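Local coordinates for protein serine protease inhibitor (Thermoanaerobacter tengcongensis, PDB 2PEF) that probably inhibits serine-type endopeptidases as a member of the serpin family, its N terminus serving to trap the metastable native state, and is seen here in the latent state, at residues N23-K28 / S234-I239; S31-L36 / I272-T277; N190-E195 / K343-N348; L203-E208 / S223-L228. All coordinates share one frame; numbering follows the deposited sequence.

Contact 1 of 4, residues N23-K28 / S234-I239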
loop_
_atom_site.group_PDB
_atom_site.type_symbol
_atom_site.label_atom_id
_atom_site.label_comp_id
_atom_site.label_asym_id
_atom_site.label_seq_id
_atom_site.Cartn_x
_atom_site.Cartn_y
_atom_site.Cartn_z
ATOM N N ASN A 23 12.021 3.203 1.549
ATOM C CA ASN A 23 12.732 2.136 2.244
ATOM C C ASN A 23 12.289 0.725 1.826
ATOM O O ASN A 23 12.757 -0.273 2.385
ATOM C CB ASN A 23 12.628 2.331 3.762
ATOM C CG ASN A 23 13.402 3.545 4.246
ATOM O OD1 ASN A 23 12.818 4.518 4.729
ATOM N ND2 ASN A 23 14.729 3.499 4.114
ATOM N N SER A 24 11.413 0.655 0.825
ATOM C CA SER A 24 10.833 -0.609 0.357
ATOM C C SER A 24 11.194 -0.924 -1.100
ATOM O O SER A 24 10.574 -1.786 -1.735
ATOM C CB SER A 24 9.310 -0.572 0.514
ATOM O OG SER A 24 8.936 -0.336 1.858
ATOM N N ILE A 25 12.208 -0.234 -1.612
ATOM C CA ILE A 25 12.595 -0.314 -3.020
ATOM C C ILE A 25 13.580 -1.447 -3.296
ATOM O O ILE A 25 14.661 -1.516 -2.694
ATOM C CB ILE A 25 13.197 1.038 -3.511
ATOM C CG1 ILE A 25 12.186 2.177 -3.345
ATOM C CG2 ILE A 25 13.687 0.949 -4.961
ATOM C CD1 ILE A 25 10.835 1.908 -3.962
ATOM N N ASP A 26 13.207 -2.325 -4.223
ATOM C CA ASP A 26 14.106 -3.381 -4.678
ATOM C C ASP A 26 15.097 -2.841 -5.703
ATOM O O ASP A 26 14.819 -1.870 -6.414
ATOM C CB ASP A 26 13.322 -4.561 -5.259
ATOM C CG ASP A 26 14.151 -5.836 -5.335
ATOM O OD1 ASP A 26 15.042 -5.933 -6.212
ATOM O OD2 ASP A 26 13.906 -6.750 -4.522
ATOM N N ASP A 27 16.251 -3.492 -5.777
ATOM C CA ASP A 27 17.336 -3.075 -6.649
ATOM C C ASP A 27 17.108 -3.450 -8.114
ATOM O O ASP A 27 17.536 -2.729 -9.024
ATOM C CB ASP A 27 18.644 -3.697 -6.160
ATOM C CG ASP A 27 19.794 -2.723 -6.187
ATOM O OD1 ASP A 27 19.555 -1.512 -5.990
ATOM O OD2 ASP A 27 20.940 -3.166 -6.396
ATOM N N LYS A 28 16.439 -4.578 -8.337
ATOM C CA LYS A 28 16.250 -5.108 -9.686
ATOM C C LYS A 28 14.790 -5.413 -9.998
ATOM O O LYS A 28 14.362 -5.294 -11.147
ATOM C CB LYS A 28 17.101 -6.362 -9.895
ATOM N N SER A 234 19.880 8.513 -10.909
ATOM C CA SER A 234 19.391 7.136 -10.885
ATOM C C SER A 234 17.987 7.069 -10.285
ATOM O O SER A 234 17.539 8.008 -9.621
ATOM C CB SER A 234 20.341 6.252 -10.079
ATOM O OG SER A 234 20.244 6.550 -8.702
ATOM N N VAL A 235 17.292 5.959 -10.525
ATOM C CA VAL A 235 15.983 5.721 -9.910
ATOM C C VAL A 235 16.084 5.771 -8.382
ATOM O O VAL A 235 15.256 6.408 -7.727
ATOM C CB VAL A 235 15.357 4.387 -10.400
ATOM C CG1 VAL A 235 14.291 3.860 -9.433
ATOM C CG2 VAL A 235 14.757 4.580 -11.779
ATOM N N ASN A 236 17.117 5.134 -7.830
ATOM C CA ASN A 236 17.295 5.066 -6.383
ATOM C C ASN A 236 17.664 6.403 -5.753
ATOM O O ASN A 236 17.196 6.726 -4.664
ATOM C CB ASN A 236 18.315 3.988 -6.001
ATOM C CG ASN A 236 17.742 2.588 -6.096
ATOM O OD1 ASN A 236 16.530 2.408 -6.244
ATOM N ND2 ASN A 236 18.607 1.587 -6.011
ATOM N N GLU A 237 18.490 7.183 -6.445
ATOM C CA GLU A 237 18.858 8.502 -5.946
ATOM C C GLU A 237 17.671 9.448 -6.047
ATOM O O GLU A 237 17.442 10.251 -5.148
ATOM C CB GLU A 237 20.070 9.076 -6.678
ATOM C CG GLU A 237 20.536 10.441 -6.150
ATOM C CD GLU A 237 20.774 10.467 -4.641
ATOM O OE1 GLU A 237 21.505 9.594 -4.125
ATOM O OE2 GLU A 237 20.224 11.371 -3.972
ATOM N N TYR A 238 16.905 9.352 -7.130
ATOM C CA TYR A 238 15.690 10.157 -7.220
ATOM C C TYR A 238 14.733 9.856 -6.062
ATOM O O TYR A 238 14.183 10.770 -5.445
ATOM C CB TYR A 238 14.979 9.982 -8.571
ATOM C CG TYR A 238 13.696 10.776 -8.615
ATOM C CD1 TYR A 238 13.700 12.129 -8.948
ATOM C CD2 TYR A 238 12.481 10.182 -8.267
ATOM C CE1 TYR A 238 12.517 12.865 -8.952
ATOM C CE2 TYR A 238 11.309 10.905 -8.263
ATOM C CZ TYR A 238 11.330 12.242 -8.607
ATOM O OH TYR A 238 10.156 12.950 -8.600
ATOM N N ILE A 239 14.528 8.573 -5.779
ATOM C CA ILE A 239 13.626 8.160 -4.702
ATOM C C ILE A 239 14.152 8.624 -3.340
ATOM O O ILE A 239 13.378 9.005 -2.462
ATOM C CB ILE A 239 13.357 6.635 -4.749
ATOM C CG1 ILE A 239 12.518 6.299 -5.989
ATOM C CG2 ILE A 239 12.651 6.155 -3.491
ATOM C CD1 ILE A 239 12.483 4.830 -6.327
HETATM O O HOH W 1 15.501 0.651 -7.819
#
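Ile25 meets two residues of the short helix that starts at Val235, and its apolar contact is with Ile239. The two isoleucines reach toward each other tip to tip: CG1 of Ile25 lies 4.0 Å from CD1 of Ile239, and the Ile25 CD1 methyl reaches that same CD1. Branched aliphatic chains suit the spot, since Ile25 and Ile239 both also touch Thr368 of strand 362-372, and Ile239 packs on Phe21 of helix 7-22.

The second group is polar and lies nearer the surface. Asn236 slides past Ile25, bringing its OD1 within 3.4 Å of Ile25 CG2, a methyl set anti to the backbone N. Its ND2 gives a weak hydrogen bond to Asp27 OD1, 3.2 Å long and bent to 130°, although carboxylate and amide planes are nearly coplanar (16°). A water donates to both Asn236 OD1, at 2.6 Å, and the carbonyl oxygen Asp26 O, giving the amide a second link to the loop.

Each backbone is also shaped locally: Asp26 OD1 accepts from Lys28 N in an Asx turn, and Ser234 OG caps the helix at Glu237 N.

Were Ile25 an alanine, Ile239 CD1 would probably lose the CG1 and CD1 groups it packs on here, and a gap would open beside Asn236 OD1. The chemistry implies a joint that combines an aliphatic pair with a polar margin of one weak and one water-mediated link.

Contact 2 of 4, residues S31-L36 / I272-T277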
loop_
_atom_site.group_PDB
_atom_site.type_symbol
_atom_site.label_atom_id
_atom_site.label_comp_id
_atom_site.label_asym_id
_atom_site.label_seq_id
_atom_site.Cartn_x
_atom_site.Cartn_y
_atom_site.Cartn_z
ATOM N N SER A 31 8.981 -2.664 -7.650
ATOM C CA SER A 31 8.411 -2.534 -6.320
ATOM C C SER A 31 6.996 -1.969 -6.384
ATOM O O SER A 31 6.644 -1.245 -7.323
ATOM C CB SER A 31 9.302 -1.639 -5.458
ATOM O OG SER A 31 10.624 -2.148 -5.422
ATOM N N LEU A 32 6.181 -2.318 -5.393
ATOM C CA LEU A 32 4.834 -1.762 -5.271
ATOM C C LEU A 32 4.370 -1.877 -3.839
ATOM O O LEU A 32 4.356 -2.968 -3.274
ATOM C CB LEU A 32 3.844 -2.495 -6.172
ATOM C CG LEU A 32 2.380 -2.041 -6.099
ATOM C CD1 LEU A 32 2.178 -0.641 -6.688
ATOM C CD2 LEU A 32 1.488 -3.039 -6.799
ATOM N N ILE A 33 3.994 -0.749 -3.250
ATOM C CA ILE A 33 3.407 -0.779 -1.918
ATOM C C ILE A 33 2.123 0.035 -1.883
ATOM O O ILE A 33 1.928 0.944 -2.695
ATOM C CB ILE A 33 4.384 -0.311 -0.801
ATOM C CG1 ILE A 33 4.693 1.183 -0.910
ATOM C CG2 ILE A 33 5.666 -1.169 -0.791
ATOM C CD1 ILE A 33 5.093 1.807 0.414
ATOM N N SER A 34 1.239 -0.333 -0.961
ATOM C CA SER A 34 0.094 0.492 -0.613
ATOM C C SER A 34 0.292 1.045 0.784
ATOM O O SER A 34 0.131 0.315 1.772
ATOM C CB SER A 34 -1.207 -0.305 -0.667
ATOM O OG SER A 34 -2.285 0.468 -0.186
ATOM N N PRO A 35 0.659 2.333 0.879
ATOM C CA PRO A 35 0.809 2.963 2.186
ATOM C C PRO A 35 -0.493 2.918 2.981
ATOM O O PRO A 35 -0.456 2.727 4.195
ATOM C CB PRO A 35 1.197 4.401 1.838
ATOM C CG PRO A 35 1.787 4.315 0.475
ATOM C CD PRO A 35 0.990 3.263 -0.218
ATOM N N LEU A 36 -1.626 3.072 2.297
ATOM C CA LEU A 36 -2.940 3.001 2.936
ATOM C C LEU A 36 -3.138 1.666 3.651
ATOM O O LEU A 36 -3.512 1.636 4.816
ATOM C CB LEU A 36 -4.068 3.222 1.922
ATOM C CG LEU A 36 -5.507 3.157 2.453
ATOM C CD1 LEU A 36 -5.768 4.199 3.548
ATOM C CD2 LEU A 36 -6.492 3.312 1.303
ATOM N N ILE A 272 7.066 -7.832 0.475
ATOM C CA ILE A 272 8.123 -7.259 1.303
ATOM C C ILE A 272 7.832 -7.384 2.802
ATOM O O ILE A 272 6.695 -7.207 3.242
ATOM C CB ILE A 272 8.438 -5.785 0.898
ATOM C CG1 ILE A 272 9.721 -5.291 1.574
ATOM C CG2 ILE A 272 7.243 -4.846 1.159
ATOM C CD1 ILE A 272 10.421 -4.173 0.824
ATOM N N LYS A 273 8.871 -7.713 3.566
ATOM C CA LYS A 273 8.813 -7.698 5.023
ATOM C C LYS A 273 9.153 -6.285 5.489
ATOM O O LYS A 273 10.189 -5.732 5.112
ATOM C CB LYS A 273 9.794 -8.722 5.592
ATOM C CG LYS A 273 9.761 -8.879 7.106
ATOM C CD LYS A 273 10.667 -10.016 7.539
ATOM C CE LYS A 273 11.005 -9.925 9.013
ATOM N NZ LYS A 273 11.774 -11.107 9.490
ATOM N N MET A 274 8.267 -5.697 6.292
ATOM C CA MET A 274 8.384 -4.283 6.656
ATOM C C MET A 274 9.038 -4.002 8.015
ATOM O O MET A 274 9.152 -2.845 8.418
ATOM C CB MET A 274 7.013 -3.603 6.560
ATOM C CG MET A 274 6.641 -3.227 5.136
ATOM S SD MET A 274 4.982 -2.557 4.997
ATOM C CE MET A 274 5.077 -1.858 3.355
ATOM N N ASN A 275 9.479 -5.053 8.701
ATOM C CA ASN A 275 10.079 -4.921 10.031
ATOM C C ASN A 275 11.159 -3.841 10.133
ATOM O O ASN A 275 11.040 -2.924 10.947
ATOM C CB ASN A 275 10.641 -6.263 10.506
ATOM C CG ASN A 275 9.558 -7.259 10.858
ATOM O OD1 ASN A 275 8.527 -7.346 10.183
ATOM N ND2 ASN A 275 9.789 -8.025 11.917
ATOM N N GLU A 276 12.190 -3.956 9.297
ATOM C CA GLU A 276 13.352 -3.060 9.331
ATOM C C GLU A 276 12.993 -1.607 9.017
ATOM O O GLU A 276 13.493 -0.680 9.663
ATOM C CB GLU A 276 14.443 -3.553 8.375
ATOM C CG GLU A 276 15.261 -4.730 8.904
ATOM C CD GLU A 276 16.436 -5.094 8.002
ATOM O OE1 GLU A 276 16.583 -4.487 6.917
ATOM O OE2 GLU A 276 17.222 -5.988 8.385
ATOM N N THR A 277 12.124 -1.418 8.026
ATOM C CA THR A 277 11.609 -0.091 7.684
ATOM C C THR A 277 10.891 0.537 8.879
ATOM O O THR A 277 11.129 1.701 9.218
ATOM C CB THR A 277 10.648 -0.165 6.475
ATOM O OG1 THR A 277 11.365 -0.629 5.325
ATOM C CG2 THR A 277 10.038 1.198 6.173
#
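Ile33 packs against Ile272 and Met274 without any flat group of the two segments taking part; a planar group close by is the imidazole of His312, on strand 310-318, which all three of these side chains touch. The contact itself is therefore wholly apolar, with neither ring faces nor amide edges to orient.

Its centre is a single methyl. CG2 of Ile33 lies 4.2 Å from CE of Met274 and 4.5 Å from CG2 of Ile272, so two methyl groups from the other segment converge on it. The methionine gets there by stretching out: chi2 of 175° and chi3 of 166° keep its chain extended and send the terminal methyl across to the isoleucine. A long, flexible, unbranched residue suits this place, because it has a wide gap to span, 10.5 Å between Ile33 CA and Met274 CA. The beta-branched isoleucines suit theirs, each lying on a strand and offering a methyl close to its own backbone. Both methyl separations speak for easy, unstrained van der Waals packing in a buried region.

Around the contact, Ile33 is paired through its backbone with Ile366 of strand 362-372, while Ile272 and Met274 pair with His312 and Val310 of strand 310-318. Leu20 of helix 7-22 covers both Ile33 and Met274. Strand 32-33 runs directly into helix 35-46, capped by Ser34, and strand 255-273 into helix 275-280, so the contact joins two strand-to-helix turns in the interior beneath helix 7-22.

Contact 3 of 4, residues N190-E195 / K343-N348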
loop_
_atom_site.group_PDB
_atom_site.type_symbol
_atom_site.label_atom_id
_atom_site.label_comp_id
_atom_site.label_asym_id
_atom_site.label_seq_id
_atom_site.Cartn_x
_atom_site.Cartn_y
_atom_site.Cartn_z
ATOM N N ASN A 190 17.016 -12.309 -26.156
ATOM C CA ASN A 190 15.956 -12.656 -27.097
ATOM C C ASN A 190 14.999 -11.487 -27.303
ATOM O O ASN A 190 14.693 -10.753 -26.363
ATOM C CB ASN A 190 15.188 -13.891 -26.619
ATOM N N ARG A 191 14.534 -11.319 -28.539
ATOM C CA ARG A 191 13.612 -10.239 -28.871
ATOM C C ARG A 191 12.170 -10.638 -28.588
ATOM O O ARG A 191 11.730 -11.723 -28.974
ATOM C CB ARG A 191 13.769 -9.823 -30.337
ATOM N N GLN A 192 11.445 -9.760 -27.897
ATOM C CA GLN A 192 10.006 -9.933 -27.691
ATOM C C GLN A 192 9.251 -8.606 -27.702
ATOM O O GLN A 192 9.857 -7.534 -27.613
ATOM C CB GLN A 192 9.696 -10.759 -26.432
ATOM C CG GLN A 192 10.363 -10.297 -25.146
ATOM C CD GLN A 192 10.168 -11.294 -24.017
ATOM O OE1 GLN A 192 9.046 -11.537 -23.570
ATOM N NE2 GLN A 192 11.265 -11.883 -23.552
ATOM N N LYS A 193 7.927 -8.692 -27.816
ATOM C CA LYS A 193 7.080 -7.517 -28.002
ATOM C C LYS A 193 6.391 -7.064 -26.717
ATOM O O LYS A 193 5.845 -7.878 -25.971
ATOM C CB LYS A 193 6.036 -7.785 -29.089
ATOM N N VAL A 194 6.426 -5.756 -26.477
ATOM C CA VAL A 194 5.721 -5.136 -25.360
ATOM C C VAL A 194 4.793 -4.056 -25.907
ATOM O O VAL A 194 5.198 -3.243 -26.740
ATOM C CB VAL A 194 6.701 -4.506 -24.337
ATOM C CG1 VAL A 194 5.934 -3.834 -23.205
ATOM C CG2 VAL A 194 7.664 -5.554 -23.782
ATOM N N GLU A 195 3.552 -4.046 -25.433
ATOM C CA GLU A 195 2.586 -3.060 -25.885
ATOM C C GLU A 195 2.702 -1.770 -25.083
ATOM O O GLU A 195 2.706 -1.787 -23.849
ATOM C CB GLU A 195 1.166 -3.623 -25.826
ATOM C CG GLU A 195 0.831 -4.542 -26.996
ATOM C CD GLU A 195 -0.643 -4.911 -27.060
ATOM O OE1 GLU A 195 -1.173 -5.459 -26.070
ATOM O OE2 GLU A 195 -1.273 -4.662 -28.112
ATOM N N LYS A 343 11.281 -10.254 -13.883
ATOM C CA LYS A 343 10.879 -9.710 -15.180
ATOM C C LYS A 343 12.082 -9.696 -16.118
ATOM O O LYS A 343 13.199 -9.372 -15.702
ATOM C CB LYS A 343 10.296 -8.307 -15.028
ATOM N N THR A 344 11.832 -10.007 -17.389
ATOM C CA THR A 344 12.892 -10.316 -18.352
ATOM C C THR A 344 13.361 -9.130 -19.197
ATOM O O THR A 344 14.439 -9.172 -19.785
ATOM C CB THR A 344 12.461 -11.458 -19.299
ATOM O OG1 THR A 344 11.251 -11.092 -19.973
ATOM C CG2 THR A 344 12.235 -12.750 -18.521
ATOM N N VAL A 345 12.552 -8.076 -19.266
ATOM C CA VAL A 345 12.899 -6.921 -20.104
ATOM C C VAL A 345 13.322 -5.708 -19.262
ATOM O O VAL A 345 12.486 -5.044 -18.656
ATOM C CB VAL A 345 11.743 -6.551 -21.076
ATOM C CG1 VAL A 345 12.111 -5.335 -21.915
ATOM C CG2 VAL A 345 11.391 -7.743 -21.973
ATOM N N LYS A 346 14.624 -5.432 -19.233
ATOM C CA LYS A 346 15.167 -4.338 -18.426
ATOM C C LYS A 346 14.979 -3.005 -19.142
ATOM O O LYS A 346 15.484 -2.807 -20.249
ATOM C CB LYS A 346 16.649 -4.585 -18.119
ATOM C CG LYS A 346 17.313 -3.519 -17.256
ATOM C CD LYS A 346 18.760 -3.892 -16.971
ATOM C CE LYS A 346 19.421 -2.890 -16.044
ATOM N NZ LYS A 346 20.839 -3.253 -15.791
ATOM N N LEU A 347 14.243 -2.097 -18.508
ATOM C CA LEU A 347 13.979 -0.785 -19.087
ATOM C C LEU A 347 15.154 0.168 -18.924
ATOM O O LEU A 347 15.796 0.210 -17.872
ATOM C CB LEU A 347 12.729 -0.160 -18.467
ATOM C CG LEU A 347 11.377 -0.861 -18.626
ATOM C CD1 LEU A 347 10.302 0.012 -18.012
ATOM C CD2 LEU A 347 11.053 -1.152 -20.082
ATOM N N ASN A 348 15.426 0.926 -19.980
ATOM C CA ASN A 348 16.441 1.972 -19.944
ATOM C C ASN A 348 15.831 3.298 -19.509
ATOM O O ASN A 348 16.543 4.233 -19.124
ATOM C CB ASN A 348 17.127 2.091 -21.301
ATOM C CG ASN A 348 18.019 0.905 -21.600
ATOM O OD1 ASN A 348 18.837 0.507 -20.769
ATOM N ND2 ASN A 348 17.858 0.324 -22.780
#
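Gln192 and Val345 mark the closest backbone approach of the two segments, 8.7 Å between their CA atoms, too far for strand pairing. The 190-195 segment is extended, with Gln192 and Val194 both directed toward 343-348. In the latter, Thr344 and Val345 both face Leu372 in a classic beta bulge, and the chain turns a corner at Asn348.

Side chains fill the separation. CG of Gln192 lies 4.2 Å from CG2 of Val345, the glutamine's methylene portion serving as an apolar surface for the valine. With chi1 at 52°, that CG sits between the backbone N and the carbonyl carbon, and the chain then runs on extended. The Gln192 side chain crosses that of Thr344 at about a right angle; NE2 comes 3.7 Å from Thr344 OG1, mere proximity, Thr344 having a second conformer. The polar ends are satisfied separately: NE2 bonds to Asp186 OD2, and OG1 to the C-terminal Lys373 OXT. Glutamine thus suits a margin where carbon packs inward and nitrogen meets a carboxylate.

Strand 179-185 pairs with strand 191-201 and sends Phe184 onto Val345, while Leu372 packs on Val194. This plain packing joins strand 191-201 to the start of strand 345-357 and C-terminal strand 362-372.

Contact 4 of 4, residues L203-E208 / S223-L228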
loop_
_atom_site.group_PDB
_atom_site.type_symbol
_atom_site.label_atom_id
_atom_site.label_comp_id
_atom_site.label_asym_id
_atom_site.label_seq_id
_atom_site.Cartn_x
_atom_site.Cartn_y
_atom_site.Cartn_z
ATOM N N LEU A 203 -1.797 17.255 -17.697
ATOM C CA LEU A 203 -1.020 17.637 -16.530
ATOM C C LEU A 203 0.392 17.128 -16.725
ATOM O O LEU A 203 0.602 15.929 -16.914
ATOM C CB LEU A 203 -1.623 17.056 -15.253
ATOM C CG LEU A 203 -2.865 17.739 -14.680
ATOM C CD1 LEU A 203 -3.289 17.013 -13.421
ATOM C CD2 LEU A 203 -2.625 19.223 -14.385
ATOM N N TYR A 204 1.345 18.058 -16.703
ATOM C CA TYR A 204 2.749 17.765 -16.949
ATOM C C TYR A 204 3.566 17.958 -15.683
ATOM O O TYR A 204 3.583 19.049 -15.103
ATOM C CB TYR A 204 3.279 18.693 -18.037
ATOM C CG TYR A 204 4.708 18.441 -18.478
ATOM C CD1 TYR A 204 5.117 17.184 -18.934
ATOM C CD2 TYR A 204 5.640 19.477 -18.485
ATOM C CE1 TYR A 204 6.428 16.965 -19.363
ATOM C CE2 TYR A 204 6.949 19.268 -18.910
ATOM C CZ TYR A 204 7.337 18.015 -19.348
ATOM O OH TYR A 204 8.638 17.833 -19.768
ATOM N N ILE A 205 4.239 16.894 -15.255
ATOM C CA ILE A 205 5.118 16.963 -14.099
ATOM C C ILE A 205 6.497 17.384 -14.582
ATOM O O ILE A 205 7.037 16.806 -15.529
ATOM C CB ILE A 205 5.181 15.607 -13.353
ATOM C CG1 ILE A 205 3.842 15.325 -12.667
ATOM C CG2 ILE A 205 6.319 15.582 -12.331
ATOM C CD1 ILE A 205 3.623 13.873 -12.336
ATOM N N GLU A 206 7.044 18.417 -13.949
ATOM C CA GLU A 206 8.372 18.901 -14.283
ATOM C C GLU A 206 9.111 19.316 -13.020
ATOM O O GLU A 206 8.790 20.336 -12.389
ATOM C CB GLU A 206 8.286 20.063 -15.272
ATOM C CG GLU A 206 9.590 20.406 -15.964
ATOM C CD GLU A 206 9.483 21.703 -16.740
ATOM O OE1 GLU A 206 9.355 22.771 -16.104
ATOM O OE2 GLU A 206 9.518 21.659 -17.985
ATOM N N GLU A 207 10.098 18.508 -12.647
ATOM C CA GLU A 207 10.903 18.786 -11.466
ATOM C C GLU A 207 12.377 18.686 -11.814
ATOM O O GLU A 207 12.734 18.406 -12.957
ATOM C CB GLU A 207 10.551 17.819 -10.326
ATOM C CG GLU A 207 9.108 17.910 -9.829
ATOM C CD GLU A 207 8.759 19.256 -9.196
ATOM O OE1 GLU A 207 7.594 19.679 -9.319
ATOM O OE2 GLU A 207 9.638 19.891 -8.570
ATOM N N GLU A 208 13.240 18.930 -10.834
ATOM C CA GLU A 208 14.658 18.711 -11.047
ATOM C C GLU A 208 14.870 17.228 -11.317
ATOM O O GLU A 208 14.369 16.372 -10.581
ATOM C CB GLU A 208 15.483 19.188 -9.850
ATOM C CG GLU A 208 15.385 20.690 -9.586
ATOM C CD GLU A 208 15.775 21.545 -10.784
ATOM O OE1 GLU A 208 16.957 21.526 -11.186
ATOM O OE2 GLU A 208 14.892 22.250 -11.317
ATOM N N SER A 223 -6.224 9.236 -9.891
ATOM C CA SER A 223 -5.384 9.426 -11.061
ATOM C C SER A 223 -4.118 8.587 -10.969
ATOM O O SER A 223 -3.749 8.101 -9.898
ATOM C CB SER A 223 -5.019 10.902 -11.247
ATOM O OG SER A 223 -6.171 11.672 -11.546
ATOM N N PHE A 224 -3.474 8.421 -12.116
ATOM C CA PHE A 224 -2.229 7.694 -12.221
ATOM C C PHE A 224 -1.121 8.715 -12.456
ATOM O O PHE A 224 -1.166 9.481 -13.422
ATOM C CB PHE A 224 -2.312 6.702 -13.391
ATOM C CG PHE A 224 -1.124 5.789 -13.510
ATOM C CD1 PHE A 224 -1.120 4.547 -12.880
ATOM C CD2 PHE A 224 -0.021 6.153 -14.278
ATOM C CE1 PHE A 224 -0.031 3.688 -12.992
ATOM C CE2 PHE A 224 1.076 5.297 -14.390
ATOM C CZ PHE A 224 1.064 4.063 -13.754
ATOM N N VAL A 225 -0.145 8.725 -11.551
ATOM C CA VAL A 225 1.017 9.602 -11.653
ATOM C C VAL A 225 2.197 8.796 -12.196
ATOM O O VAL A 225 2.497 7.723 -11.673
ATOM C CB VAL A 225 1.366 10.194 -10.261
ATOM C CG1 VAL A 225 2.695 10.958 -10.293
ATOM C CG2 VAL A 225 0.235 11.086 -9.768
ATOM N N ALA A 226 2.848 9.306 -13.246
ATOM C CA ALA A 226 4.049 8.677 -13.811
ATOM C C ALA A 226 5.202 9.665 -13.752
ATOM O O ALA A 226 5.054 10.808 -14.180
ATOM C CB ALA A 226 3.805 8.234 -15.249
ATOM N N ILE A 227 6.341 9.231 -13.208
ATOM C CA ILE A 227 7.498 10.108 -13.027
ATOM C C ILE A 227 8.734 9.456 -13.628
ATOM O O ILE A 227 9.073 8.332 -13.277
ATOM C CB ILE A 227 7.751 10.420 -11.531
ATOM C CG1 ILE A 227 6.529 11.096 -10.907
ATOM C CG2 ILE A 227 9.011 11.289 -11.358
ATOM C CD1 ILE A 227 6.559 11.124 -9.400
ATOM N N LEU A 228 9.393 10.164 -14.540
ATOM C CA LEU A 228 10.545 9.622 -15.242
ATOM C C LEU A 228 11.826 10.380 -14.892
ATOM O O LEU A 228 12.048 11.482 -15.390
ATOM C CB LEU A 228 10.311 9.669 -16.759
ATOM C CG LEU A 228 11.385 9.071 -17.670
ATOM C CD1 LEU A 228 11.292 7.549 -17.686
ATOM C CD2 LEU A 228 11.228 9.636 -19.073
#
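Val225 is the first residue of 223-228 to meet Ile205, the side chain that carries the whole contact from the other segment. CG1 of Val225 lies 3.7 Å from CD1 of Ile205, the two chains crossing at about a right angle. The valine's chi1 of 172° sets that methyl anti to the backbone N, while its side chain also touches Ile356 on the neighbouring strand 345-357.

Next comes Ala226, which contributes backbone: its carbonyl O is 3.9 Å from the same Ile205 CD1, a packing contact with a polar atom. Its side chain touches Phe213 of strand 210-216, and being small it fits beside the ring.

Ile227 closes the row, with CG1 at 4.3 Å from Ile205 CD1. One methyl of Ile205 thus reaches three successive residues, helped by an extended chi2 of 160° that carries it well out from its backbone. Leu250 of helix 244-252 touches both Ile205 and Ile227, so aliphatic residues suit both strands here: they form part of a buried layer between strands and helix.

The strand axes approach to 8.3 Å, and their directions differ by 36°. Strand 210-216 pairs antiparallel with both, making 203-207 and 222-229 next-but-one neighbours that run broadly the same way. This is the twisted antiparallel meander of serpin beta-sheet B, with a helix packed on it.

Contacts 1 and 2 touch, their centres 13 Å apart: Ser31 OG lies 2.9 Å from Asp26 N, a probable hydrogen bond along the same loop. Contact 4 meets contact 1 where Tyr238 packs on Ile227; helix 235-241 follows strand 222-229 in the chain. Contact 3 stands apart, about 6 Å from contacts 1 and 4 at the nearest atoms. In sequence, the first segments of contacts 1 and 2 come early, and their partners lie over 200 residues on; contact 4 falls wholly within the spans of the other three. Strands 255-273, 191-201 and 203-207 link contacts 2, 3 and 4. Together they tie distant parts of the sequence into one serpin body.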